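Side-chain contacts in 6-aminohexanoate-cyclic-dimer hydrolase (Arthrobacter sp., PDB 3A2Q), which catalyses hydrolysis of the 6-aminohexanoate cyclic dimer to the linear dimer, a step in the degradation of nylon-6 oligomers: residues E58-P63 / G111-G116; T11-L16 / A65-L70; E212-R217 / A224-V229. The protein carries 1 engineered substitution. All coordinates share one frame; numbering follows the deposited sequence.

Interaction 1 of 3, residues E58-P63 / G111-G116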
loop_
_atom_site.group_PDB
_atom_site.type_symbol
_atom_site.label_atom_id
_atom_site.label_comp_id
_atom_site.label_asym_id
_atom_site.label_seq_id
_atom_site.Cartn_x
_atom_site.Cartn_y
_atom_site.Cartn_z
ATOM N N GLU A 58 2.525 -3.265 27.887
ATOM C CA GLU A 58 2.298 -3.872 29.191
ATOM C C GLU A 58 0.969 -4.620 29.219
ATOM O O GLU A 58 0.846 -5.663 29.859
ATOM C CB GLU A 58 2.312 -2.795 30.281
ATOM C CG GLU A 58 3.581 -1.951 30.307
ATOM C CD GLU A 58 3.567 -0.893 31.400
ATOM O OE1 GLU A 58 2.616 -0.081 31.443
ATOM O OE2 GLU A 58 4.512 -0.873 32.215
ATOM N N LEU A 59 -0.018 -4.089 28.505
ATOM C CA LEU A 59 -1.352 -4.680 28.461
ATOM C C LEU A 59 -1.587 -5.642 27.291
ATOM O O LEU A 59 -2.489 -6.477 27.343
ATOM C CB LEU A 59 -2.392 -3.557 28.413
ATOM C CG LEU A 59 -2.261 -2.490 29.505
ATOM C CD1 LEU A 59 -3.168 -1.312 29.197
ATOM C CD2 LEU A 59 -2.602 -3.100 30.858
ATOM N N ALA A 60 -0.771 -5.527 26.247
ATOM C CA ALA A 60 -0.906 -6.361 25.054
ATOM C C ALA A 60 -1.102 -7.849 25.325
ATOM O O ALA A 60 -0.499 -8.408 26.237
ATOM C CB ALA A 60 0.302 -6.160 24.144
ATOM N N SER A 61 -1.949 -8.481 24.517
ATOM C CA SER A 61 -2.233 -9.910 24.634
ATOM C C SER A 61 -2.763 -10.456 23.308
ATOM O O SER A 61 -3.570 -9.808 22.641
ATOM C CB SER A 61 -3.264 -10.162 25.735
ATOM O OG SER A 61 -4.497 -9.531 25.441
ATOM N N GLY A 62 -2.314 -11.652 22.938
ATOM C CA GLY A 62 -2.749 -12.258 21.692
ATOM C C GLY A 62 -1.608 -12.917 20.934
ATOM O O GLY A 62 -0.495 -13.013 21.451
ATOM N N PRO A 63 -1.853 -13.380 19.697
ATOM C CA PRO A 63 -0.837 -14.037 18.862
ATOM C C PRO A 63 0.373 -13.168 18.506
ATOM O O PRO A 63 1.384 -13.679 18.036
ATOM C CB PRO A 63 -1.625 -14.464 17.622
ATOM C CG PRO A 63 -2.764 -13.474 17.571
ATOM C CD PRO A 63 -3.160 -13.356 19.015
ATOM N N GLY A 111 -2.613 -7.905 19.933
ATOM C CA GLY A 111 -1.369 -7.869 20.683
ATOM C C GLY A 111 -0.314 -6.926 20.131
ATOM O O GLY A 111 0.751 -6.768 20.726
ATOM N N PHE A 112 -0.600 -6.303 18.991
ATOM C CA PHE A 112 0.331 -5.364 18.367
ATOM C C PHE A 112 0.342 -4.056 19.154
ATOM O O PHE A 112 -0.656 -3.700 19.780
ATOM C CB PHE A 112 -0.099 -5.076 16.920
ATOM C CG PHE A 112 0.181 -6.203 15.956
ATOM C CD1 PHE A 112 1.477 -6.450 15.513
ATOM C CD2 PHE A 112 -0.850 -7.008 15.483
ATOM C CE1 PHE A 112 1.741 -7.486 14.611
ATOM C CE2 PHE A 112 -0.596 -8.046 14.580
ATOM C CZ PHE A 112 0.701 -8.284 14.146
ATOM N N VAL A 113 1.465 -3.342 19.135
ATOM C CA VAL A 113 1.549 -2.062 19.837
ATOM C C VAL A 113 1.798 -0.944 18.822
ATOM O O VAL A 113 2.693 -1.045 17.985
ATOM C CB VAL A 113 2.677 -2.067 20.926
ATOM C CG1 VAL A 113 2.512 -3.282 21.836
ATOM C CG2 VAL A 113 4.054 -2.066 20.288
ATOM N N LEU A 114 0.985 0.107 18.882
ATOM C CA LEU A 114 1.114 1.227 17.956
ATOM C C LEU A 114 2.368 2.040 18.257
ATOM O O LEU A 114 2.406 2.806 19.220
ATOM C CB LEU A 114 -0.122 2.126 18.032
ATOM C CG LEU A 114 -0.146 3.296 17.052
ATOM C CD1 LEU A 114 0.127 2.782 15.644
ATOM C CD2 LEU A 114 -1.494 4.002 17.120
ATOM N N LEU A 115 3.386 1.872 17.416
ATOM C CA LEU A 115 4.665 2.555 17.583
ATOM C C LEU A 115 4.693 3.985 17.057
ATOM O O LEU A 115 5.457 4.814 17.548
ATOM C CB LEU A 115 5.775 1.746 16.905
ATOM C CG LEU A 115 7.215 2.204 17.144
ATOM C CD1 LEU A 115 7.544 2.081 18.631
ATOM C CD2 LEU A 115 8.169 1.347 16.317
ATOM N N GLY A 116 3.872 4.275 16.053
ATOM C CA GLY A 116 3.849 5.615 15.494
ATOM C C GLY A 116 3.191 5.679 14.128
ATOM O O GLY A 116 2.665 4.679 13.639
#
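The carbonyl oxygen of G111 meets two groups: it accepts a backbone hydrogen bond from G66, and the methyl group of A60 packs against it, CB of A60 lying 3.5 Å from O of G111. CB of A60 is 4.1 Å from C of G111, so the methyl lies against the oxygen end of the carbonyl. Its bond from the backbone points at the segment G111-G116, and A60 is the first residue to leave helical geometry after helix 50-59. The contact is thus made just where that helix gives way to loop. Further along, CB of A60 comes within 4.3 Å of V113 CG1. This branch of V113 is anti to the carbonyl carbon (chi1 -52°), and the pair makes the one apolar side-chain contact between the segments. Next to it the two backbones run close, with S61 and G111 only 4.5 Å apart between CA atoms. S61 O faces G111 N at 3.4 Å, but the angle is too poor for a hydrogen bond. G111 ends helix 102-110 in a Schellman motif, with a positive phi of 113° and two bonds back into the last turn; G62 in the facing loop also has a positive phi, a backbone shape that glycine accepts readily. Strand 113-118, which follows this cap, is the return strand of a crossover: it lies parallel to strand 68-72, with helices 88-93 and 102-110 in between. Helix 50-59 holds the beginning of this strand from one side, where E56 OE1 accepts a hydrogen bond from L114 N and V113 packs on E56 and S57. The ring of F112 stacks with that of F64.

Interaction 2 of 3, residues T11-L16 / A65-L70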
loop_
_atom_site.group_PDB
_atom_site.type_symbol
_atom_site.label_atom_id
_atom_site.label_comp_id
_atom_site.label_asym_id
_atom_site.label_seq_id
_atom_site.Cartn_x
_atom_site.Cartn_y
_atom_site.Cartn_z
ATOM N N THR A 11 5.946 -12.724 13.001
ATOM C CA THR A 11 5.662 -14.028 13.577
ATOM C C THR A 11 6.817 -14.499 14.462
ATOM O O THR A 11 6.597 -14.988 15.571
ATOM C CB THR A 11 5.413 -15.077 12.477
ATOM O OG1 THR A 11 4.289 -14.673 11.683
ATOM C CG2 THR A 11 5.127 -16.439 13.095
ATOM N N ALA A 12 8.044 -14.346 13.973
ATOM C CA ALA A 12 9.217 -14.760 14.734
ATOM C C ALA A 12 9.427 -13.868 15.954
ATOM O O ALA A 12 9.827 -14.345 17.014
ATOM C CB ALA A 12 10.455 -14.743 13.846
ATOM N N GLN A 13 9.158 -12.575 15.805
ATOM C CA GLN A 13 9.317 -11.642 16.915
ATOM C C GLN A 13 8.302 -11.907 18.014
ATOM O O GLN A 13 8.591 -11.717 19.195
ATOM C CB GLN A 13 9.168 -10.202 16.436
ATOM C CG GLN A 13 10.363 -9.687 15.672
ATOM C CD GLN A 13 10.239 -8.222 15.348
ATOM O OE1 GLN A 13 9.792 -7.433 16.176
ATOM N NE2 GLN A 13 10.645 -7.844 14.141
ATOM N N ALA A 14 7.108 -12.336 17.617
ATOM C CA ALA A 14 6.055 -12.636 18.574
ATOM C C ALA A 14 6.441 -13.878 19.365
ATOM O O ALA A 14 6.206 -13.956 20.570
ATOM C CB ALA A 14 4.737 -12.863 17.848
ATOM N N GLU A 15 7.040 -14.847 18.678
ATOM C CA GLU A 15 7.464 -16.087 19.313
ATOM C C GLU A 15 8.618 -15.869 20.285
ATOM O O GLU A 15 8.694 -16.531 21.317
ATOM C CB GLU A 15 7.863 -17.116 18.254
ATOM C CG GLU A 15 6.675 -17.792 17.589
ATOM C CD GLU A 15 7.077 -18.702 16.443
ATOM O OE1 GLU A 15 7.965 -19.559 16.638
ATOM O OE2 GLU A 15 6.496 -18.564 15.344
ATOM N N LEU A 16 9.516 -14.945 19.960
ATOM C CA LEU A 16 10.640 -14.664 20.843
ATOM C C LEU A 16 10.114 -14.139 22.171
ATOM O O LEU A 16 10.699 -14.387 23.221
ATOM C CB LEU A 16 11.590 -13.642 20.208
ATOM C CG LEU A 16 12.462 -14.159 19.057
ATOM C CD1 LEU A 16 13.327 -13.029 18.520
ATOM C CD2 LEU A 16 13.334 -15.305 19.547
ATOM N N ALA A 65 1.302 -10.396 20.782
ATOM C CA ALA A 65 1.483 -9.541 21.950
ATOM C C ALA A 65 2.894 -8.954 22.014
ATOM O O ALA A 65 3.882 -9.689 22.012
ATOM C CB ALA A 65 1.187 -10.326 23.223
ATOM N N GLY A 66 2.978 -7.625 22.057
ATOM C CA GLY A 66 4.267 -6.959 22.143
ATOM C C GLY A 66 4.926 -6.554 20.835
ATOM O O GLY A 66 5.897 -5.795 20.841
ATOM N N VAL A 67 4.415 -7.045 19.710
ATOM C CA VAL A 67 5.008 -6.707 18.422
ATOM C C VAL A 67 4.582 -5.325 17.953
ATOM O O VAL A 67 3.392 -5.021 17.871
ATOM C CB VAL A 67 4.634 -7.730 17.337
ATOM C CG1 VAL A 67 5.357 -7.388 16.037
ATOM C CG2 VAL A 67 5.003 -9.135 17.797
ATOM N N PRO A 68 5.558 -4.462 17.636
ATOM C CA PRO A 68 5.264 -3.103 17.176
ATOM C C PRO A 68 4.834 -3.063 15.715
ATOM O O PRO A 68 5.215 -3.928 14.924
ATOM C CB PRO A 68 6.595 -2.366 17.381
ATOM C CG PRO A 68 7.388 -3.262 18.305
ATOM C CD PRO A 68 7.002 -4.629 17.856
ATOM N N TYR A 69 4.039 -2.054 15.368
ATOM C CA TYR A 69 3.594 -1.859 13.991
ATOM C C TYR A 69 3.417 -0.366 13.762
ATOM O O TYR A 69 3.290 0.406 14.713
ATOM C CB TYR A 69 2.284 -2.614 13.715
ATOM C CG TYR A 69 1.016 -1.853 14.020
ATOM C CD1 TYR A 69 0.327 -1.177 13.013
ATOM C CD2 TYR A 69 0.485 -1.830 15.310
ATOM C CE1 TYR A 69 -0.863 -0.501 13.281
ATOM C CE2 TYR A 69 -0.702 -1.156 15.588
ATOM C CZ TYR A 69 -1.371 -0.496 14.570
ATOM O OH TYR A 69 -2.547 0.163 14.840
ATOM N N LEU A 70 3.424 0.039 12.497
ATOM C CA LEU A 70 3.279 1.440 12.141
ATOM C C LEU A 70 2.010 1.694 11.332
ATOM O O LEU A 70 1.572 0.850 10.550
ATOM C CB LEU A 70 4.517 1.901 11.370
ATOM C CG LEU A 70 5.779 1.971 12.233
ATOM C CD1 LEU A 70 7.020 2.044 11.360
ATOM C CD2 LEU A 70 5.678 3.175 13.158
HETATM O O HOH W 1 4.057 -12.188 21.837
#
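Packing of a helix on the lead-in to a strand joins A14 and Q13, on N-terminal helix 10-19, to V67 and P68, where the chain enters strand 68-72. One methyl does most of the work: V67 CG2 lies 3.7 Å from A14 CB and equally 3.7 Å from A14 CA, so it packs on both atoms, close to the helix backbone. V67 has CG1 opposite its backbone N (chi1 -176°), and CG2, beside that N, is the branch turned to A14. CG1 of V67 instead comes to 4.4 Å from OE1 of Q13. The same oxygen, OE1 of Q13, lies 4.3 Å from P68 CD, while the amide NE2 of Q13 is held by Q8 O. Strand 68-72 is an inner strand of the large mixed sheet of this amidase-family fold, and helix 10-19 reaches it near its entry. P164 packs on both Q13 and V67, and L27 of helix 24-42 also touches Q13. A water donates to A14 O at 3.1 Å; its 2.5 Å approach to A65 O is doubtfully short, so a bridge between the two backbones is tentative.

Interaction 3 of 3, residues E212-R217 / A224-V229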
loop_
_atom_site.group_PDB
_atom_site.type_symbol
_atom_site.label_atom_id
_atom_site.label_comp_id
_atom_site.label_asym_id
_atom_site.label_seq_id
_atom_site.Cartn_x
_atom_site.Cartn_y
_atom_site.Cartn_z
ATOM N N GLU A 212 -7.630 -0.605 2.058
ATOM C CA GLU A 212 -6.632 -0.572 3.121
ATOM C C GLU A 212 -5.745 -1.769 2.792
ATOM O O GLU A 212 -6.242 -2.807 2.339
ATOM C CB GLU A 212 -7.256 -0.747 4.513
ATOM C CG GLU A 212 -8.208 0.373 4.907
ATOM C CD GLU A 212 -7.639 1.751 4.613
ATOM O OE1 GLU A 212 -8.263 2.491 3.823
ATOM O OE2 GLU A 212 -6.569 2.093 5.171
ATOM N N GLY A 213 -4.439 -1.622 3.008
ATOM C CA GLY A 213 -3.504 -2.686 2.686
ATOM C C GLY A 213 -2.508 -3.017 3.777
ATOM O O GLY A 213 -2.515 -2.399 4.847
ATOM N N LEU A 214 -1.623 -3.970 3.487
ATOM C CA LEU A 214 -0.655 -4.455 4.466
ATOM C C LEU A 214 0.772 -4.578 3.956
ATOM O O LEU A 214 1.000 -4.932 2.792
ATOM C CB LEU A 214 -1.113 -5.824 4.970
ATOM C CG LEU A 214 -2.569 -5.887 5.439
ATOM C CD1 LEU A 214 -3.011 -7.338 5.543
ATOM C CD2 LEU A 214 -2.709 -5.162 6.769
ATOM N N PHE A 215 1.722 -4.307 4.855
ATOM C CA PHE A 215 3.157 -4.375 4.580
ATOM C C PHE A 215 3.810 -5.373 5.531
ATOM O O PHE A 215 3.476 -5.405 6.710
ATOM C CB PHE A 215 3.827 -3.020 4.837
ATOM C CG PHE A 215 3.607 -2.004 3.764
ATOM C CD1 PHE A 215 4.299 -2.087 2.557
ATOM C CD2 PHE A 215 2.737 -0.942 3.971
ATOM C CE1 PHE A 215 4.126 -1.117 1.567
ATOM C CE2 PHE A 215 2.555 0.034 2.990
ATOM C CZ PHE A 215 3.252 -0.054 1.788
ATOM N N ALA A 216 4.755 -6.156 5.015
ATOM C CA ALA A 216 5.503 -7.135 5.805
ATOM C C ALA A 216 6.709 -7.627 4.998
ATOM O O ALA A 216 6.880 -7.263 3.835
ATOM C CB ALA A 216 4.606 -8.318 6.185
ATOM N N ARG A 217 7.555 -8.448 5.615
ATOM C CA ARG A 217 8.711 -8.981 4.908
ATOM C C ARG A 217 8.571 -10.482 4.635
ATOM O O ARG A 217 9.448 -11.097 4.026
ATOM C CB ARG A 217 10.005 -8.692 5.684
ATOM C CG ARG A 217 10.376 -7.208 5.734
ATOM C CD ARG A 217 11.811 -7.017 6.206
ATOM N NE ARG A 217 12.017 -7.585 7.533
ATOM C CZ ARG A 217 11.693 -6.981 8.672
ATOM N NH1 ARG A 217 11.149 -5.771 8.666
ATOM N NH2 ARG A 217 11.895 -7.603 9.822
ATOM N N ALA A 224 -1.270 -13.733 8.441
ATOM C CA ALA A 224 -1.671 -13.525 9.828
ATOM C C ALA A 224 -2.364 -12.175 10.024
ATOM O O ALA A 224 -3.336 -12.067 10.774
ATOM C CB ALA A 224 -0.457 -13.637 10.748
ATOM N N LEU A 225 -1.862 -11.148 9.350
ATOM C CA LEU A 225 -2.448 -9.813 9.448
ATOM C C LEU A 225 -3.878 -9.795 8.914
ATOM O O LEU A 225 -4.749 -9.131 9.471
ATOM C CB LEU A 225 -1.595 -8.815 8.668
ATOM C CG LEU A 225 -0.241 -8.517 9.312
ATOM C CD1 LEU A 225 0.668 -7.811 8.323
ATOM C CD2 LEU A 225 -0.461 -7.679 10.563
ATOM N N LEU A 226 -4.109 -10.518 7.823
ATOM C CA LEU A 226 -5.441 -10.592 7.230
ATOM C C LEU A 226 -6.420 -11.206 8.221
ATOM O O LEU A 226 -7.563 -10.768 8.322
ATOM C CB LEU A 226 -5.418 -11.438 5.959
ATOM C CG LEU A 226 -4.948 -10.729 4.691
ATOM C CD1 LEU A 226 -4.829 -11.724 3.553
ATOM C CD2 LEU A 226 -5.935 -9.622 4.353
ATOM N N ASP A 227 -5.972 -12.222 8.951
ATOM C CA ASP A 227 -6.835 -12.873 9.927
ATOM C C ASP A 227 -7.184 -11.912 11.052
ATOM O O ASP A 227 -8.211 -12.059 11.715
ATOM C CB ASP A 227 -6.152 -14.112 10.511
ATOM C CG ASP A 227 -5.960 -15.210 9.486
ATOM O OD1 ASP A 227 -6.761 -15.278 8.526
ATOM O OD2 ASP A 227 -5.020 -16.016 9.646
ATOM N N VAL A 228 -6.324 -10.923 11.261
ATOM C CA VAL A 228 -6.533 -9.944 12.316
ATOM C C VAL A 228 -7.467 -8.791 11.953
ATOM O O VAL A 228 -8.376 -8.460 12.719
ATOM C CB VAL A 228 -5.180 -9.334 12.782
ATOM C CG1 VAL A 228 -5.416 -8.274 13.847
ATOM C CG2 VAL A 228 -4.272 -10.429 13.317
ATOM N N VAL A 229 -7.266 -8.196 10.777
ATOM C CA VAL A 229 -8.051 -7.031 10.390
ATOM C C VAL A 229 -9.168 -7.181 9.368
ATOM O O VAL A 229 -9.795 -6.191 9.006
ATOM C CB VAL A 229 -7.117 -5.899 9.883
ATOM C CG1 VAL A 229 -6.063 -5.581 10.936
ATOM C CG2 VAL A 229 -6.453 -6.318 8.569
#
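With CG set opposite its carbonyl carbon (chi1 -51°) and the chain extended beyond (chi2 164°), L214 carries its two methyls from strand 211-216 onto the last turns of helix 219-229. L225 is turned in the same sense, and the two leucines run past each other in opposite directions. CD1 of L214 lies 3.7 Å from L225 CB. The same CD1 of L214 also reaches L226, 3.9 Å from its CD2 and 4.0 Å from its CG, passing that side chain at a slant. The other methyl, L214 CD2, comes to V229 CG2 at 4.3 Å. L214 thus packs among L225, L226 and V229, while L225 CD1 extends past it to F215 O, 4.0 Å away. No hydrogen bond crosses between the segments, and the residues that touch are all buried. The helix is finishing here: L225 O accepts from both V228 N and V229 N. Further packing on this side comes from F103 of helix 102-110, which touches L214 and V229, and from I222, which touches L214. F215, the next residue along the strand, points away from the helix and packs on S154 and V158 of helix 152-159. Its side chain is about 7 Å from that of K72 and about 7 Å from that of A174, the engineered residue; both positions are assigned to the active site by similarity. Segments 212-216 and 224-229 run roughly antiparallel, at 145°, with helix 219-229 packed on one face of the sheet and helix 152-159 on the other, as in the layered alpha/beta fold of the amidase family.

Interactions 1 and 2 interlock: their segments alternate along the chain, their centres are 8 Å apart, and they share a seam in the sheet where strands 113-118 and 68-72 run side by side, with V113 N 2.9 Å from V67 O in a probable hydrogen bond. Interaction 3 follows both in sequence and lies further in, its centre 15 Å from interaction 1 and 13 Å from interaction 2. It touches interaction 1 through F112 CZ and L225 CD2, 3.8 Å apart, but not interaction 2. All three reach one mixed sheet: the first two pack strands near its outer edge, while interaction 3 packs a helix on a strand whose other face looks toward the probable catalytic residues.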